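Long-range contacts in mucus binding proteinn (PDB 4MT5), which probably helps a gut Lactobacillus adhere to host mucus, the chain being one mucin-binding repeat of a long protein anchored in the cell wall: residues K7-T12 with E67-H72; G73-D78 with T119-G124; T90-Y95 with Q104-T109; V96-Q101 with V179-P184. All coordinates share one frame; numbering follows the deposited sequence.

Overall arrangement
The repeat is long and thin, and the four contacts follow one another along it. Interaction 1 pairs strands 2-10 and 65-77 in the N-terminal part. Interaction 2 takes up the same strand 65-77 further on and joins it to strand 104-120; their centres are about 17 Å apart, and the two contacts touch where His72 ND1 lies 2.7 Å from Asp120 OD2, a probable hydrogen bond. Strand 104-120 also links interaction 2 to interaction 3, which holds its beginning and has its centre about 41 Å from that of interaction 2. Interaction 4 lies beyond, about 16 Å from interaction 3 between centres, and touches it where Tyr95 packs on Tyr180.

Interaction 1 (K7-T12 with E67-H72); sequences KYVDDT and EVHFKH
Strand 7-10 runs parallel to strand 67-72, with short axes 4.6 Å apart at closest approach and N-to-C directions 21° apart. Lys7 pairs with Glu67, Tyr8 with Val68, Val9 with His69 and Asp10 with Phe70. Backbone bonds pass back and forth: Val68 N to Lys7 O, Val9 N to Val68 O, Phe70 N to Val9 O, and Asp11 N to Phe70 O past the strand end.

On the face of Lys7, Val9, Glu67 and His69, polar groups form a chain. Lys7 lies alongside Glu67, its NZ 3.4 Å from OE2 in a salt bridge, while Glu67 OE1 accepts from His69 NE2. His69 ND1 donates to the syn lone pair of Asp11 OD1 at 2.7 Å, so the imidazole is held at both nitrogens; Val9 CB packs beside ND1. On the other face Tyr8 CD1 lies 3.7 Å from both Val68 CB and Phe70 CE2, the two rings meeting edge to edge, and Ile38 of helix 35-42 covers Val68 and Phe70.

At the strand ends His72 is gripped from several sides. Its NE2 donates to Asp10 OD2 at 3.0 Å in a bent bond, from the syn side but out of the carboxylate plane; Asp10 CG, anti to the backbone N (chi1 171°), puts the carboxylate there. The His72 backbone N donates to Thr12 OG1, and Thr12 CG2 sits over the ring in a CH-pi contact; ND1 bonds to Asp120. Asp10 OD2 also meets Thr13 OG1, and OD1 closes an Asx turn onto Thr12 N. Adjacent parallel strands with a helix packed across one face are characteristic of the ubiquitin-like beta-grasp fold.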
loop_
_atom_site.group_PDB
_atom_site.type_symbol
_atom_site.label_atom_id
_atom_site.label_comp_id
_atom_site.label_asym_id
_atom_site.label_seq_id
_atom_site.Cartn_x
_atom_site.Cartn_y
_atom_site.Cartn_z
ATOM N N LYS A 7 -4.056 33.173 -3.766
ATOM C CA LYS A 7 -3.839 32.267 -2.630
ATOM C C LYS A 7 -3.908 30.812 -3.087
ATOM O O LYS A 7 -4.942 30.356 -3.579
ATOM C CB LYS A 7 -4.869 32.551 -1.520
ATOM C CG LYS A 7 -4.824 31.615 -0.329
ATOM C CD LYS A 7 -5.612 32.148 0.896
ATOM C CE LYS A 7 -7.125 31.981 0.737
ATOM N NZ LYS A 7 -7.903 32.388 1.953
ATOM N N TYR A 8 -2.794 30.097 -2.941
ATOM C CA TYR A 8 -2.703 28.698 -3.341
ATOM C C TYR A 8 -2.946 27.817 -2.131
ATOM O O TYR A 8 -2.179 27.860 -1.170
ATOM C CB TYR A 8 -1.313 28.385 -3.897
ATOM C CG TYR A 8 -0.905 29.171 -5.117
ATOM C CD1 TYR A 8 -1.005 28.621 -6.384
ATOM C CD2 TYR A 8 -0.409 30.472 -4.999
ATOM C CE1 TYR A 8 -0.624 29.354 -7.516
ATOM C CE2 TYR A 8 -0.031 31.209 -6.118
ATOM C CZ TYR A 8 -0.139 30.643 -7.372
ATOM O OH TYR A 8 0.238 31.364 -8.478
ATOM N N VAL A 9 -3.990 26.993 -2.200
ATOM C CA VAL A 9 -4.451 26.208 -1.060
ATOM C C VAL A 9 -4.355 24.694 -1.263
ATOM O O VAL A 9 -4.820 24.160 -2.249
ATOM C CB VAL A 9 -5.913 26.543 -0.752
ATOM C CG1 VAL A 9 -6.396 25.722 0.385
ATOM C CG2 VAL A 9 -6.058 27.999 -0.430
ATOM N N ASP A 10 -3.757 24.013 -0.301
ATOM C CA ASP A 10 -3.775 22.552 -0.230
ATOM C C ASP A 10 -5.044 22.063 0.479
ATOM O O ASP A 10 -5.127 22.097 1.706
ATOM C CB ASP A 10 -2.518 22.055 0.506
ATOM C CG ASP A 10 -2.564 20.574 0.827
ATOM O OD1 ASP A 10 -3.400 19.852 0.234
ATOM O OD2 ASP A 10 -1.748 20.125 1.670
ATOM N N ASP A 11 -6.012 21.589 -0.303
ATOM C CA ASP A 11 -7.307 21.191 0.230
ATOM C C ASP A 11 -7.173 20.005 1.156
ATOM O O ASP A 11 -7.969 19.850 2.076
ATOM C CB ASP A 11 -8.321 20.889 -0.882
ATOM C CG ASP A 11 -8.783 22.161 -1.635
ATOM O OD1 ASP A 11 -8.321 23.268 -1.268
ATOM O OD2 ASP A 11 -9.616 22.063 -2.580
ATOM N N THR A 12 -6.154 19.179 0.938
ATOM C CA THR A 12 -5.961 17.975 1.760
ATOM C C THR A 12 -5.715 18.308 3.242
ATOM O O THR A 12 -6.475 17.880 4.122
ATOM C CB THR A 12 -4.822 17.068 1.212
ATOM O OG1 THR A 12 -5.220 16.473 -0.030
ATOM C CG2 THR A 12 -4.513 15.965 2.176
ATOM N N GLU A 67 -8.363 32.380 -5.469
ATOM C CA GLU A 67 -7.862 31.126 -4.901
ATOM C C GLU A 67 -7.488 30.070 -5.952
ATOM O O GLU A 67 -8.175 29.867 -6.947
ATOM C CB GLU A 67 -8.861 30.546 -3.881
ATOM C CG GLU A 67 -9.007 31.357 -2.571
ATOM C CD GLU A 67 -10.011 30.737 -1.581
ATOM O OE1 GLU A 67 -10.908 29.995 -2.045
ATOM O OE2 GLU A 67 -9.908 30.981 -0.348
ATOM N N VAL A 68 -6.370 29.403 -5.730
ATOM C CA VAL A 68 -6.000 28.266 -6.563
ATOM C C VAL A 68 -5.996 27.047 -5.656
ATOM O O VAL A 68 -5.178 26.973 -4.744
ATOM C CB VAL A 68 -4.592 28.451 -7.211
ATOM C CG1 VAL A 68 -4.224 27.244 -8.047
ATOM C CG2 VAL A 68 -4.547 29.706 -8.073
ATOM N N HIS A 69 -6.912 26.104 -5.861
ATOM C CA HIS A 69 -6.980 24.949 -4.954
ATOM C C HIS A 69 -6.242 23.700 -5.496
ATOM O O HIS A 69 -6.269 23.407 -6.690
ATOM C CB HIS A 69 -8.439 24.626 -4.555
ATOM C CG HIS A 69 -9.078 25.665 -3.679
ATOM N ND1 HIS A 69 -8.929 25.680 -2.307
ATOM C CD2 HIS A 69 -9.869 26.724 -3.981
ATOM C CE1 HIS A 69 -9.598 26.703 -1.802
ATOM N NE2 HIS A 69 -10.174 27.355 -2.796
ATOM N N PHE A 70 -5.566 22.986 -4.608
ATOM C CA PHE A 70 -4.901 21.745 -4.968
ATOM C C PHE A 70 -5.343 20.667 -4.019
ATOM O O PHE A 70 -5.870 20.977 -2.954
ATOM C CB PHE A 70 -3.400 21.874 -4.806
ATOM C CG PHE A 70 -2.767 22.850 -5.743
ATOM C CD1 PHE A 70 -2.147 22.413 -6.901
ATOM C CD2 PHE A 70 -2.765 24.199 -5.460
ATOM C CE1 PHE A 70 -1.544 23.303 -7.751
ATOM C CE2 PHE A 70 -2.165 25.088 -6.313
ATOM C CZ PHE A 70 -1.557 24.641 -7.459
ATOM N N LYS A 71 -5.130 19.409 -4.406
ATOM C CA LYS A 71 -5.222 18.270 -3.477
ATOM C C LYS A 71 -3.987 17.406 -3.653
ATOM O O LYS A 71 -3.268 17.540 -4.646
ATOM C CB LYS A 71 -6.474 17.429 -3.716
ATOM C CG LYS A 71 -6.557 16.841 -5.116
ATOM C CD LYS A 71 -7.769 15.936 -5.271
ATOM C CE LYS A 71 -8.185 15.801 -6.742
ATOM N NZ LYS A 71 -9.437 14.983 -6.828
ATOM N N HIS A 72 -3.730 16.532 -2.689
ATOM C CA HIS A 72 -2.587 15.628 -2.782
ATOM C C HIS A 72 -2.773 14.592 -3.881
ATOM O O HIS A 72 -3.855 14.034 -4.057
ATOM C CB HIS A 72 -2.348 14.915 -1.454
ATOM C CG HIS A 72 -1.725 15.781 -0.405
ATOM N ND1 HIS A 72 -1.180 15.270 0.756
ATOM C CD2 HIS A 72 -1.553 17.122 -0.341
ATOM C CE1 HIS A 72 -0.702 16.259 1.488
ATOM N NE2 HIS A 72 -0.918 17.394 0.847
#

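Interaction 2 (G73-D78 with T119-G124); sequences GMTHTD and TDNVTG
Thr75 and Thr119 form a hydrogen-bonded antiparallel pair, Thr75 N to Thr119 O and Thr119 N to Thr75 O, each 2.9 Å, and Asn121 N donates to Gly73 O at 2.7 Å. Met74 and Asp120 make the non-hydrogen-bonded pair between them.

Among the side chains, Thr75 OG1 donates to Asn121 OD1 at 2.7 Å. The hydroxyl reaches it because it stands beside its own backbone N (chi1 -73°), and a water joins Thr75 OG1 to Asn121 ND2. A second water, bonded to Thr75 O, links the hydroxyls of Thr77 and Thr119.

Packing is sparse: Met74, bent at chi2, brings SD to 3.8 Å from Asp120 CA.

Asp120 shapes the turn that follows. Its OD1 accepts from Val122 N nearly along the C-O axis and from Thr123 N above the carboxylate plane, an Asx turn within an Asx motif, while OD2 bonds to His72 ND1. Putting an alanine here would probably leave those two turn amides and His72 ND1 without their acceptor, and the turn less firmly set.

The contact carries strand 65-77 onto the end of strand 104-120, beside the 2-10/65-77 pairing, with Val122 and Thr123 packed against His72.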
loop_
_atom_site.group_PDB
_atom_site.type_symbol
_atom_site.label_atom_id
_atom_site.label_comp_id
_atom_site.label_asym_id
_atom_site.label_seq_id
_atom_site.Cartn_x
_atom_site.Cartn_y
_atom_site.Cartn_z
ATOM N N GLY A 73 -1.702 14.339 -4.623
ATOM C CA GLY A 73 -1.713 13.290 -5.617
ATOM C C GLY A 73 -1.713 11.938 -4.951
ATOM O O GLY A 73 -1.095 11.743 -3.907
ATOM N N MET A 74 -2.421 10.989 -5.544
ATOM C CA MET A 74 -2.406 9.622 -5.027
ATOM C C MET A 74 -1.873 8.635 -6.061
ATOM O O MET A 74 -2.238 8.684 -7.247
ATOM C CB MET A 74 -3.798 9.196 -4.551
ATOM C CG MET A 74 -4.356 10.028 -3.395
ATOM S SD MET A 74 -3.408 9.947 -1.853
ATOM C CE MET A 74 -4.365 11.072 -0.834
ATOM N N THR A 75 -0.991 7.755 -5.606
ATOM C CA THR A 75 -0.466 6.695 -6.449
ATOM C C THR A 75 -0.914 5.344 -5.931
ATOM O O THR A 75 -0.628 4.980 -4.791
ATOM C CB THR A 75 1.060 6.705 -6.490
ATOM O OG1 THR A 75 1.513 7.819 -7.271
ATOM C CG2 THR A 75 1.564 5.425 -7.120
ATOM N N HIS A 76 -1.616 4.594 -6.770
ATOM C CA HIS A 76 -2.076 3.268 -6.371
ATOM C C HIS A 76 -1.177 2.123 -6.859
ATOM O O HIS A 76 -0.939 1.955 -8.052
ATOM C CB HIS A 76 -3.507 3.043 -6.833
ATOM C CG HIS A 76 -4.026 1.680 -6.527
ATOM N ND1 HIS A 76 -4.221 0.727 -7.499
ATOM C CD2 HIS A 76 -4.384 1.106 -5.355
ATOM C CE1 HIS A 76 -4.682 -0.377 -6.937
ATOM N NE2 HIS A 76 -4.788 -0.175 -5.638
ATOM N N THR A 77 -0.659 1.349 -5.923
ATOM C CA THR A 77 0.090 0.163 -6.267
ATOM C C THR A 77 -0.825 -1.007 -5.960
ATOM O O THR A 77 -1.328 -1.107 -4.842
ATOM C CB THR A 77 1.352 0.047 -5.403
ATOM O OG1 THR A 77 2.174 1.209 -5.586
ATOM C CG2 THR A 77 2.137 -1.184 -5.792
ATOM N N ASP A 78 -1.075 -1.888 -6.925
ATOM C CA ASP A 78 -1.943 -3.036 -6.621
ATOM C C ASP A 78 -1.210 -4.354 -6.476
ATOM O O ASP A 78 -0.018 -4.448 -6.755
ATOM C CB ASP A 78 -3.081 -3.175 -7.627
ATOM C CG ASP A 78 -2.587 -3.207 -9.031
ATOM O OD1 ASP A 78 -1.769 -4.114 -9.327
ATOM O OD2 ASP A 78 -2.985 -2.311 -9.818
ATOM N N THR A 119 -0.415 5.328 -1.894
ATOM C CA THR A 119 0.569 6.239 -1.319
ATOM C C THR A 119 0.183 7.677 -1.653
ATOM O O THR A 119 -0.339 7.931 -2.736
ATOM C CB THR A 119 1.984 5.970 -1.856
ATOM O OG1 THR A 119 2.310 4.591 -1.681
ATOM C CG2 THR A 119 3.002 6.798 -1.105
ATOM N N ASP A 120 0.421 8.595 -0.710
ATOM C CA ASP A 120 0.236 10.024 -0.900
ATOM C C ASP A 120 1.477 10.518 -1.628
ATOM O O ASP A 120 2.582 10.288 -1.162
ATOM C CB ASP A 120 0.120 10.674 0.479
ATOM C CG ASP A 120 -0.185 12.172 0.429
ATOM O OD1 ASP A 120 0.505 12.931 -0.296
ATOM O OD2 ASP A 120 -1.110 12.589 1.162
ATOM N N ASN A 121 1.301 11.178 -2.769
ATOM C CA ASN A 121 2.438 11.638 -3.579
ATOM C C ASN A 121 3.223 12.790 -2.949
ATOM O O ASN A 121 4.401 13.009 -3.270
ATOM C CB ASN A 121 1.986 12.084 -4.977
ATOM C CG ASN A 121 1.632 10.924 -5.893
ATOM O OD1 ASN A 121 1.410 9.788 -5.448
ATOM N ND2 ASN A 121 1.569 11.209 -7.187
ATOM N N VAL A 122 2.559 13.546 -2.082
ATOM C CA VAL A 122 3.183 14.693 -1.448
ATOM C C VAL A 122 3.905 14.266 -0.178
ATOM O O VAL A 122 5.084 14.548 -0.001
ATOM C CB VAL A 122 2.151 15.800 -1.121
ATOM C CG1 VAL A 122 2.768 16.851 -0.225
ATOM C CG2 VAL A 122 1.611 16.434 -2.404
ATOM N N THR A 123 3.213 13.570 0.706
ATOM C CA THR A 123 3.856 13.204 1.949
ATOM C C THR A 123 4.786 12.017 1.762
ATOM O O THR A 123 5.837 11.940 2.398
ATOM C CB THR A 123 2.841 12.883 3.048
ATOM O OG1 THR A 123 2.202 11.637 2.759
ATOM C CG2 THR A 123 1.798 13.970 3.128
ATOM N N GLY A 124 4.394 11.087 0.897
ATOM C CA GLY A 124 5.164 9.872 0.684
ATOM C C GLY A 124 4.764 8.719 1.592
ATOM O O GLY A 124 5.274 7.603 1.451
HETATM O O HOH W 1 1.568 3.582 -4.161
HETATM O O HOH W 2 0.186 9.899 -9.408
#

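Interaction 3 (T90-Y95 with Q104-T109); sequences TETIHY and QPDSTT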
loop_
_atom_site.group_PDB
_atom_site.type_symbol
_atom_site.label_atom_id
_atom_site.label_comp_id
_atom_site.label_asym_id
_atom_site.label_seq_id
_atom_site.Cartn_x
_atom_site.Cartn_y
_atom_site.Cartn_z
ATOM N N THR A 90 4.842 -20.567 5.207
ATOM C CA THR A 90 5.070 -21.914 4.710
ATOM C C THR A 90 4.880 -22.946 5.818
ATOM O O THR A 90 4.942 -22.630 7.010
ATOM C CB THR A 90 6.470 -22.067 4.042
ATOM O OG1 THR A 90 7.504 -21.741 4.980
ATOM C CG2 THR A 90 6.601 -21.159 2.833
ATOM N N GLU A 91 4.620 -24.180 5.410
ATOM C CA GLU A 91 4.513 -25.292 6.342
ATOM C C GLU A 91 5.438 -26.414 5.907
ATOM O O GLU A 91 5.477 -26.787 4.727
ATOM C CB GLU A 91 3.081 -25.806 6.393
ATOM C CG GLU A 91 2.896 -27.059 7.226
ATOM C CD GLU A 91 1.533 -27.685 7.019
ATOM O OE1 GLU A 91 1.275 -28.156 5.892
ATOM O OE2 GLU A 91 0.713 -27.689 7.968
ATOM N N THR A 92 6.181 -26.951 6.867
ATOM C CA THR A 92 7.113 -28.035 6.596
ATOM C C THR A 92 6.865 -29.233 7.512
ATOM O O THR A 92 6.802 -29.098 8.743
ATOM C CB THR A 92 8.575 -27.569 6.745
ATOM O OG1 THR A 92 8.810 -26.439 5.894
ATOM C CG2 THR A 92 9.529 -28.684 6.363
ATOM N N ILE A 93 6.710 -30.401 6.897
ATOM C CA ILE A 93 6.621 -31.648 7.642
ATOM C C ILE A 93 7.902 -32.447 7.475
ATOM O O ILE A 93 8.302 -32.748 6.355
ATOM C CB ILE A 93 5.458 -32.518 7.161
ATOM C CG1 ILE A 93 4.163 -31.718 7.171
ATOM C CG2 ILE A 93 5.303 -33.711 8.082
ATOM C CD1 ILE A 93 3.841 -31.166 8.545
ATOM N N HIS A 94 8.546 -32.773 8.593
ATOM C CA HIS A 94 9.697 -33.682 8.589
ATOM C C HIS A 94 9.273 -35.110 8.964
ATOM O O HIS A 94 8.526 -35.321 9.924
ATOM C CB HIS A 94 10.800 -33.197 9.544
ATOM C CG HIS A 94 11.381 -31.864 9.182
ATOM N ND1 HIS A 94 11.980 -31.618 7.965
ATOM C CD2 HIS A 94 11.465 -30.707 9.885
ATOM C CE1 HIS A 94 12.401 -30.366 7.931
ATOM N NE2 HIS A 94 12.096 -29.789 9.081
ATOM N N TYR A 95 9.752 -36.086 8.202
ATOM C CA TYR A 95 9.480 -37.485 8.499
ATOM C C TYR A 95 10.775 -38.229 8.884
ATOM O O TYR A 95 11.619 -38.494 8.031
ATOM C CB TYR A 95 8.806 -38.161 7.297
ATOM C CG TYR A 95 7.512 -37.515 6.826
ATOM C CD1 TYR A 95 6.318 -37.713 7.511
ATOM C CD2 TYR A 95 7.482 -36.723 5.680
ATOM C CE1 TYR A 95 5.128 -37.131 7.071
ATOM C CE2 TYR A 95 6.298 -36.136 5.231
ATOM C CZ TYR A 95 5.126 -36.345 5.932
ATOM O OH TYR A 95 3.955 -35.765 5.492
ATOM N N GLN A 104 11.206 -40.299 4.933
ATOM C CA GLN A 104 10.339 -39.870 3.825
ATOM C C GLN A 104 10.656 -38.409 3.485
ATOM O O GLN A 104 10.955 -37.623 4.394
ATOM C CB GLN A 104 8.854 -40.013 4.206
ATOM C CG GLN A 104 8.299 -41.444 4.187
ATOM C CD GLN A 104 7.876 -41.895 2.799
ATOM O OE1 GLN A 104 6.726 -41.715 2.406
ATOM N NE2 GLN A 104 8.808 -42.476 2.049
ATOM N N PRO A 105 10.598 -38.038 2.185
ATOM C CA PRO A 105 10.871 -36.644 1.791
ATOM C C PRO A 105 9.903 -35.667 2.452
ATOM O O PRO A 105 8.756 -36.028 2.705
ATOM C CB PRO A 105 10.681 -36.661 0.271
ATOM C CG PRO A 105 9.850 -37.865 -0.009
ATOM C CD PRO A 105 10.252 -38.877 1.026
ATOM N N ASP A 106 10.371 -34.460 2.752
ATOM C CA ASP A 106 9.534 -33.452 3.414
ATOM C C ASP A 106 8.277 -33.076 2.615
ATOM O O ASP A 106 8.300 -33.000 1.381
ATOM C CB ASP A 106 10.333 -32.173 3.699
ATOM C CG ASP A 106 11.232 -32.291 4.913
ATOM O OD1 ASP A 106 10.973 -33.163 5.773
ATOM O OD2 ASP A 106 12.196 -31.495 5.014
ATOM N N SER A 107 7.179 -32.856 3.331
ATOM C CA SER A 107 6.018 -32.211 2.743
ATOM C C SER A 107 6.166 -30.722 2.986
ATOM O O SER A 107 6.357 -30.273 4.125
ATOM C CB SER A 107 4.713 -32.697 3.370
ATOM O OG SER A 107 3.611 -31.942 2.881
ATOM N N THR A 108 6.092 -29.957 1.908
ATOM C CA THR A 108 6.207 -28.517 2.021
ATOM C C THR A 108 5.112 -27.824 1.201
ATOM O O THR A 108 4.894 -28.126 0.022
ATOM C CB THR A 108 7.656 -28.039 1.696
ATOM O OG1 THR A 108 7.957 -26.867 2.460
ATOM C CG2 THR A 108 7.875 -27.771 0.201
ATOM N N THR A 109 4.373 -26.937 1.858
ATOM C CA THR A 109 3.319 -26.184 1.183
ATOM C C THR A 109 3.388 -24.697 1.562
ATOM O O THR A 109 3.531 -24.348 2.732
ATOM C CB THR A 109 1.923 -26.782 1.484
ATOM O OG1 THR A 109 1.686 -26.758 2.895
ATOM C CG2 THR A 109 1.841 -28.232 1.002
HETATM O O HOH W 3 3.451 -28.921 4.468
HETATM O O HOH W 4 11.242 -35.814 6.261
#
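Tyr95 and Gln104 cross at a slant and meet through their CB atoms, Tyr95 CB lying 3.6 Å from Gln104 CB. With CG beside the backbone N (chi1 -57°), the Tyr95 ring slants back along the neighbouring strand: its CD2 edge comes 3.3 Å from Pro105 O, and OH ends near Ser107 CB. Ile93 CG2, from its own strand, sits over one face of the ring, toward the rim. Val147, Pro150 and Val178 also pack on Tyr95, and a leucine in its place would probably lose the reach to Ser107 and leave a gap between the hairpin and Val147.

Ile93 and Ser107 stand on the same face of the sheet, CB to CB 3.9 Å, and their backbones form a hydrogen-bonded pair. Further along, Glu91 and Thr109 make a second such pair, their side chains lying side by side and pointing the same way. A water beside the pair bonds to Glu91 OE1, to Thr109 OG1 and to the backbone Glu91 O.

These strands, 165° apart in direction, are the two arms of the beta hairpin 85-96/104-120 in the Muc B2-like part of the repeat, a family of the ubiquitin clan. The first arm has strand 174-182 on its other side.

On the opposite face Thr92 and Thr108 lie side by side. His94 crosses Asp106 with ring and carboxylate planes 59° apart, and ND1 makes a weak hydrogen bond to OD1 at 2.9 Å. Near Gln104 a water spans the strands, accepting from Tyr95 N and lying 2.6 Å from Gln104 O and 2.7 Å from Asp106 OD1.

Interaction 4 (V96-Q101 with V179-P184); sequences VDENNQ and VYVGDP
A parallel strand pairing ends here, where strand 85-96 gives way to the hairpin loop and strand 174-182 runs on past it in the Muc B2-like part of the repeat. Val96 and Val179 form the parallel bridge, CA to CA 4.9 Å, and Tyr180 N donates to Val96 O at 3.0 Å, approaching from above the carbonyl plane, 41° out of it. The two valines cross at a slant on one face of the sheet and touch through their CG2 methyls, 3.8 Å apart. The other methyl of Val179, CG1, anti to the backbone N (chi1 -175°), reaches forward to lie 3.4 Å from Asp97 O.

Tyr180 sets its CB against Val96 O, which lies near the plane of the ring at its edge. The phenol itself extends away from residues 96-101: OH bonds to Pro150 O, and Val103, Val152, Tyr155 and Pro157 touch the side chain.

Beyond Val96 the chain leaves the sheet in a type I turn from Asp97 to Asn100. Asp97 OD1 accepts from Gln101 N at 3.3 Å, and weakly from Asn99 N, tying the loop back on itself. Glu98, bent at chi2 (-72°), swings its carboxylate over strand 179-182, where OE2 comes 3.4 Å from Val181 CG2.

Across the two segments the chemistry is therefore one backbone hydrogen bond and a small valine contact, with the Glu98 carboxylate meeting carbon rather than a donor of residues 179-184. This suggests that the loop probably owes its shape more to its own turn and to the Asp97 carboxylate than to strand 179-182.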
loop_
_atom_site.group_PDB
_atom_site.type_symbol
_atom_site.label_atom_id
_atom_site.label_comp_id
_atom_site.label_asym_id
_atom_site.label_seq_id
_atom_site.Cartn_x
_atom_site.Cartn_y
_atom_site.Cartn_z
ATOM N N VAL A 96 10.928 -38.573 10.163
ATOM C CA VAL A 96 12.180 -39.170 10.646
ATOM C C VAL A 96 12.016 -40.524 11.341
ATOM O O VAL A 96 10.995 -41.189 11.185
ATOM C CB VAL A 96 12.917 -38.215 11.604
ATOM C CG1 VAL A 96 13.313 -36.949 10.879
ATOM C CG2 VAL A 96 12.047 -37.890 12.805
ATOM N N ASP A 97 13.042 -40.925 12.096
ATOM C CA ASP A 97 12.990 -42.125 12.950
ATOM C C ASP A 97 13.529 -41.876 14.372
ATOM O O ASP A 97 13.504 -40.750 14.868
ATOM C CB ASP A 97 13.700 -43.315 12.287
ATOM C CG ASP A 97 15.190 -43.068 12.043
ATOM O OD1 ASP A 97 15.847 -42.376 12.857
ATOM O OD2 ASP A 97 15.712 -43.595 11.033
ATOM N N GLU A 98 14.026 -42.927 15.020
ATOM C CA GLU A 98 14.531 -42.816 16.388
ATOM C C GLU A 98 15.830 -42.025 16.432
ATOM O O GLU A 98 16.103 -41.296 17.394
ATOM C CB GLU A 98 14.765 -44.205 16.983
ATOM C CG GLU A 98 13.624 -45.181 16.754
ATOM C CD GLU A 98 12.395 -44.855 17.581
ATOM O OE1 GLU A 98 12.461 -43.939 18.433
ATOM O OE2 GLU A 98 11.363 -45.528 17.381
ATOM N N ASN A 99 16.627 -42.184 15.378
ATOM C CA ASN A 99 17.911 -41.500 15.259
ATOM C C ASN A 99 17.781 -40.161 14.536
ATOM O O ASN A 99 18.787 -39.591 14.107
ATOM C CB ASN A 99 18.928 -42.373 14.512
ATOM C CG ASN A 99 18.881 -43.834 14.938
ATOM O OD1 ASN A 99 18.272 -44.188 15.960
ATOM N ND2 ASN A 99 19.530 -44.695 14.150
ATOM N N ASN A 100 16.547 -39.674 14.407
ATOM C CA ASN A 100 16.258 -38.451 13.663
ATOM C C ASN A 100 16.936 -38.464 12.285
ATOM O O ASN A 100 17.728 -37.580 11.952
ATOM C CB ASN A 100 16.655 -37.210 14.477
ATOM C CG ASN A 100 16.125 -35.902 13.875
ATOM O OD1 ASN A 100 15.758 -35.842 12.706
ATOM N ND2 ASN A 100 16.103 -34.847 14.683
ATOM N N GLN A 101 16.624 -39.491 11.501
ATOM C CA GLN A 101 17.163 -39.644 10.155
ATOM C C GLN A 101 16.014 -39.668 9.139
ATOM O O GLN A 101 14.914 -40.125 9.456
ATOM C CB GLN A 101 17.993 -40.931 10.065
ATOM C CG GLN A 101 19.266 -40.937 10.911
ATOM C CD GLN A 101 20.514 -40.584 10.109
ATOM O OE1 GLN A 101 20.766 -41.144 9.037
ATOM N NE2 GLN A 101 21.296 -39.644 10.625
ATOM N N VAL A 179 7.628 -38.773 13.629
ATOM C CA VAL A 179 8.609 -39.813 13.961
ATOM C C VAL A 179 8.046 -41.215 13.748
ATOM O O VAL A 179 7.003 -41.572 14.293
ATOM C CB VAL A 179 9.129 -39.702 15.411
ATOM C CG1 VAL A 179 10.220 -40.720 15.645
ATOM C CG2 VAL A 179 9.658 -38.314 15.688
ATOM N N TYR A 180 8.756 -41.999 12.948
ATOM C CA TYR A 180 8.362 -43.367 12.649
ATOM C C TYR A 180 9.047 -44.359 13.588
ATOM O O TYR A 180 10.278 -44.375 13.697
ATOM C CB TYR A 180 8.710 -43.701 11.198
ATOM C CG TYR A 180 7.703 -43.197 10.183
ATOM C CD1 TYR A 180 6.817 -44.075 9.556
ATOM C CD2 TYR A 180 7.640 -41.845 9.847
ATOM C CE1 TYR A 180 5.896 -43.623 8.625
ATOM C CE2 TYR A 180 6.714 -41.379 8.915
ATOM C CZ TYR A 180 5.847 -42.274 8.309
ATOM O OH TYR A 180 4.932 -41.823 7.386
ATOM N N VAL A 181 8.249 -45.181 14.268
ATOM C CA VAL A 181 8.780 -46.205 15.171
ATOM C C VAL A 181 8.886 -47.550 14.457
ATOM O O VAL A 181 7.945 -47.988 13.800
ATOM C CB VAL A 181 7.911 -46.350 16.444
ATOM C CG1 VAL A 181 8.320 -47.577 17.231
ATOM C CG2 VAL A 181 8.006 -45.088 17.308
ATOM N N GLY A 182 10.041 -48.194 14.573
ATOM C CA GLY A 182 10.241 -49.503 13.974
ATOM C C GLY A 182 9.340 -50.585 14.551
ATOM O O GLY A 182 9.098 -50.633 15.759
ATOM N N ASP A 183 8.846 -51.464 13.684
ATOM C CA ASP A 183 7.949 -52.538 14.111
ATOM C C ASP A 183 8.664 -53.610 14.951
ATOM O O ASP A 183 9.553 -54.310 14.456
ATOM C CB ASP A 183 7.213 -53.153 12.905
ATOM C CG ASP A 183 6.116 -52.230 12.349
ATOM O OD1 ASP A 183 5.639 -51.341 13.100
ATOM O OD2 ASP A 183 5.725 -52.397 11.165
ATOM N N PRO A 184 8.271 -53.732 16.234
ATOM C CA PRO A 184 8.903 -54.622 17.223
ATOM C C PRO A 184 8.715 -56.108 16.915
ATOM O O PRO A 184 7.691 -56.479 16.339
ATOM C CB PRO A 184 8.185 -54.262 18.536
ATOM C CG PRO A 184 7.507 -52.939 18.275
ATOM C CD PRO A 184 7.156 -52.970 16.822
#